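Local atomic coordinates of putative glutathionylspermidine synthase (Methylobacillus flagellatus, PDB entry 3N6X), a protein that is a putative glutathionylspermidine synthase of the circularly permuted ATP-grasp family and probably acts as an ATP-dependent ligase. Residues 10-15 / 410-415. Sequence-based numbering, arbitrary orientation.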
ATOM      1  N   PHE A  10      -2.128 -14.184 -18.074  1.00 79.39           N
ATOM      2  CA  PHE A  10      -0.776 -13.737 -18.450  1.00 77.84           C
ATOM      3  C   PHE A  10       0.257 -14.125 -17.391  1.00 79.73           C
ATOM      4  O   PHE A  10       0.075 -13.805 -16.219  1.00 78.37           O
ATOM      5  CB  PHE A  10      -0.759 -12.205 -18.679  1.00 79.21           C
ATOM      6  CG  PHE A  10       0.617 -11.590 -18.836  1.00 80.57           C
ATOM      7  CD1 PHE A  10       1.317 -11.113 -17.730  1.00 83.71           C
ATOM      8  CD2 PHE A  10       1.202 -11.465 -20.091  1.00 82.28           C
ATOM      9  CE1 PHE A  10       2.591 -10.554 -17.875  1.00 84.33           C
ATOM     10  CE2 PHE A  10       2.472 -10.895 -20.235  1.00 85.13           C
ATOM     11  CZ  PHE A  10       3.157 -10.440 -19.127  1.00 83.32           C
ATOM     12  N   ASP A  11       1.342 -14.816 -17.807  1.00 76.17           N
ATOM     13  CA  ASP A  11       2.420 -15.197 -16.887  1.00 75.64           C
ATOM     14  C   ASP A  11       3.619 -14.272 -17.047  1.00 78.97           C
ATOM     15  O   ASP A  11       3.959 -13.891 -18.173  1.00 78.50           O
ATOM     16  CB  ASP A  11       2.835 -16.670 -17.068  1.00 76.89           C
ATOM     17  CG  ASP A  11       3.764 -17.171 -15.968  1.00 81.95           C
ATOM     18  OD1 ASP A  11       3.260 -17.545 -14.888  1.00 79.42           O
ATOM     19  OD2 ASP A  11       4.994 -17.161 -16.180  1.00 90.13           O
ATOM     20  N   GLU A  12       4.252 -13.897 -15.916  1.00 74.98           N
ATOM     21  CA  GLU A  12       5.413 -13.001 -15.906  1.00 74.69           C
ATOM     22  C   GLU A  12       6.629 -13.631 -16.609  1.00 79.01           C
ATOM     23  O   GLU A  12       7.406 -12.911 -17.228  1.00 77.96           O
ATOM     24  CB  GLU A  12       5.790 -12.588 -14.457  1.00 75.94           C
ATOM     25  CG  GLU A  12       4.660 -11.968 -13.632  1.00 84.62           C
ATOM     26  CD  GLU A  12       4.202 -10.561 -13.998  1.00 92.91           C
ATOM     27  OE1 GLU A  12       4.952  -9.841 -14.699  1.00 73.06           O
ATOM     28  OE2 GLU A  12       3.119 -10.155 -13.515  1.00 75.49           O
HETATM   29  N   MSE A  13       6.793 -14.974 -16.505  1.00 77.16           N
HETATM   30  CA  MSE A  13       7.941 -15.692 -17.083  1.00 77.67           C
HETATM   31  C   MSE A  13       7.640 -16.369 -18.429  1.00 83.70           C
HETATM   32  O   MSE A  13       8.399 -16.183 -19.378  1.00 81.91           O
HETATM   33  CB  MSE A  13       8.500 -16.716 -16.073  1.00 79.78           C
HETATM   34  CG  MSE A  13       9.801 -17.392 -16.511  1.00 86.72           C
HETATM   35 SE   MSE A  13      10.363 -18.871 -15.347  0.75 94.65          SE
HETATM   36  CE  MSE A  13      10.925 -17.931 -13.795  1.00 91.02           C
ATOM     37  N   PHE A  14       6.564 -17.195 -18.495  1.00 83.34           N
ATOM     38  CA  PHE A  14       6.236 -17.978 -19.698  1.00 84.47           C
ATOM     39  C   PHE A  14       5.253 -17.298 -20.656  1.00 91.28           C
ATOM     40  O   PHE A  14       4.130 -16.972 -20.268  1.00 91.34           O
ATOM     41  CB  PHE A  14       5.773 -19.395 -19.324  1.00 86.29           C
ATOM     42  CG  PHE A  14       6.746 -20.133 -18.431  1.00 87.85           C
ATOM     43  CD1 PHE A  14       7.921 -20.669 -18.947  1.00 90.73           C
ATOM     44  CD2 PHE A  14       6.498 -20.270 -17.068  1.00 89.86           C
ATOM     45  CE1 PHE A  14       8.827 -21.338 -18.118  1.00 91.55           C
ATOM     46  CE2 PHE A  14       7.403 -20.940 -16.241  1.00 92.62           C
ATOM     47  CZ  PHE A  14       8.560 -21.472 -16.770  1.00 90.62           C
ATOM     48  N   LEU A  15       5.680 -17.125 -21.931  1.00 89.77           N
ATOM     49  CA  LEU A  15       4.912 -16.479 -23.008  1.00 90.77           C
ATOM     50  C   LEU A  15       3.716 -17.328 -23.514  1.00 97.85           C
ATOM     51  O   LEU A  15       3.257 -18.235 -22.811  1.00 97.56           O
ATOM     52  CB  LEU A  15       5.849 -16.124 -24.187  1.00 90.78           C
ATOM     53  CG  LEU A  15       6.485 -14.734 -24.156  1.00 95.38           C
ATOM     54  CD1 LEU A  15       7.764 -14.700 -24.977  1.00 95.47           C
ATOM     55  CD2 LEU A  15       5.510 -13.666 -24.640  1.00 97.39           C
ATOM     56  N   ALA A 410      -8.408 -11.071 -15.117  1.00 57.40           N
ATOM     57  CA  ALA A 410      -7.403 -12.056 -15.527  1.00 58.10           C
ATOM     58  C   ALA A 410      -6.046 -11.738 -14.841  1.00 63.23           C
ATOM     59  O   ALA A 410      -5.083 -11.330 -15.506  1.00 61.84           O
ATOM     60  CB  ALA A 410      -7.253 -12.048 -17.046  1.00 58.79           C
ATOM     61  N   LEU A 411      -6.006 -11.892 -13.488  1.00 61.38           N
ATOM     62  CA  LEU A 411      -4.845 -11.598 -12.633  1.00 61.30           C
ATOM     63  C   LEU A 411      -3.591 -12.324 -13.117  1.00 65.15           C
ATOM     64  O   LEU A 411      -3.615 -13.541 -13.275  1.00 65.46           O
ATOM     65  CB  LEU A 411      -5.159 -11.964 -11.151  1.00 61.13           C
ATOM     66  CG  LEU A 411      -4.119 -11.535 -10.092  1.00 64.87           C
ATOM     67  CD1 LEU A 411      -3.651 -10.143 -10.330  1.00 65.26           C
ATOM     68  CD2 LEU A 411      -4.674 -11.652  -8.687  1.00 64.05           C
ATOM     69  N   SER A 412      -2.497 -11.568 -13.368  1.00 60.92           N
ATOM     70  CA  SER A 412      -1.251 -12.146 -13.870  1.00 60.77           C
ATOM     71  C   SER A 412      -0.633 -13.131 -12.902  1.00 63.96           C
ATOM     72  O   SER A 412      -0.771 -12.984 -11.681  1.00 62.38           O
ATOM     73  CB  SER A 412      -0.243 -11.064 -14.265  1.00 64.43           C
ATOM     74  OG  SER A 412       0.522 -10.605 -13.162  1.00 71.54           O
ATOM     75  N   THR A 413       0.009 -14.165 -13.453  1.00 61.30           N
ATOM     76  CA  THR A 413       0.666 -15.200 -12.672  1.00 61.54           C
ATOM     77  C   THR A 413       2.177 -15.038 -12.711  1.00 66.94           C
ATOM     78  O   THR A 413       2.737 -14.618 -13.725  1.00 66.48           O
ATOM     79  CB  THR A 413       0.238 -16.582 -13.143  1.00 68.61           C
ATOM     80  OG1 THR A 413       0.259 -16.621 -14.574  1.00 69.57           O
ATOM     81  CG2 THR A 413      -1.131 -16.971 -12.628  1.00 66.94           C
ATOM     82  N   CYS A 414       2.831 -15.365 -11.610  1.00 64.41           N
ATOM     83  CA  CYS A 414       4.276 -15.305 -11.501  1.00 64.86           C
ATOM     84  C   CYS A 414       4.772 -16.697 -11.125  1.00 68.75           C
ATOM     85  O   CYS A 414       4.183 -17.335 -10.240  1.00 67.89           O
ATOM     86  CB  CYS A 414       4.692 -14.260 -10.466  1.00 65.74           C
ATOM     87  SG  CYS A 414       6.482 -14.126 -10.210  1.00 69.97           S
ATOM     88  N   PRO A 415       5.830 -17.220 -11.808  1.00 64.94           N
ATOM     89  CA  PRO A 415       6.332 -18.563 -11.466  1.00 64.06           C
ATOM     90  C   PRO A 415       6.625 -18.687  -9.993  1.00 66.58           C
ATOM     91  O   PRO A 415       7.259 -17.817  -9.411  1.00 64.98           O
ATOM     92  CB  PRO A 415       7.590 -18.689 -12.311  1.00 65.96           C
ATOM     93  CG  PRO A 415       7.349 -17.797 -13.448  1.00 70.85           C
ATOM     94  CD  PRO A 415       6.620 -16.621 -12.898  1.00 66.58           C
TER
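Asp11 and Thr413 face each other across a single parallel beta bridge, by which the N-terminal loop 10-15 attaches to the start of strand 413-418, the neighbour of strand 423-435 in a mixed sheet of this ATP-grasp-family protein. Thr413 supplies both backbone bonds: its N reaches Phe10 O at 2.8 Å, and its O receives Glu12 N, also at 2.8 Å and nearly in line with the carbonyl. The two side chains cross at about a right angle, leaving Thr413 OG1 3.2 Å from Asp11 OD1 and 3.3 Å from Phe10 O, so its one proton has two possible acceptors. With CG anti to the backbone N (chi1 -169°), the Asp11 carboxylate can turn its other oxygen to its own chain: OD2 accepts Met13 N from above the carboxylate plane, closing an Asx turn, and also Phe14 N, at 2.8 Å on the anti side, which completes an Asx motif. Losing the carboxylate to an alanine here is likely to leave the Met13 and Phe14 amides without their acceptor, and Thr413 OG1 with one possible partner fewer. Pro415 lies beyond, its ring crossing the selenomethionine side chain of Met13 obliquely, with Pro415 CB 3.7 Å from Met13 CE. Met13 CG in turn sits over the centre of one face of the Phe14 ring. Toward the other end of the contact, Ser412 CB meets the Phe10 ring edge-on, in its plane. Glu12 is bent at chi2 (-72°), which folds its buried carboxylate back toward Ser412; salt bridges from Arg77 and Arg151 probably stabilise its negative charge. Its OE2 accepts the Ser412 OG proton at 2.7 Å, on the anti side and 24° out of the carboxylate plane.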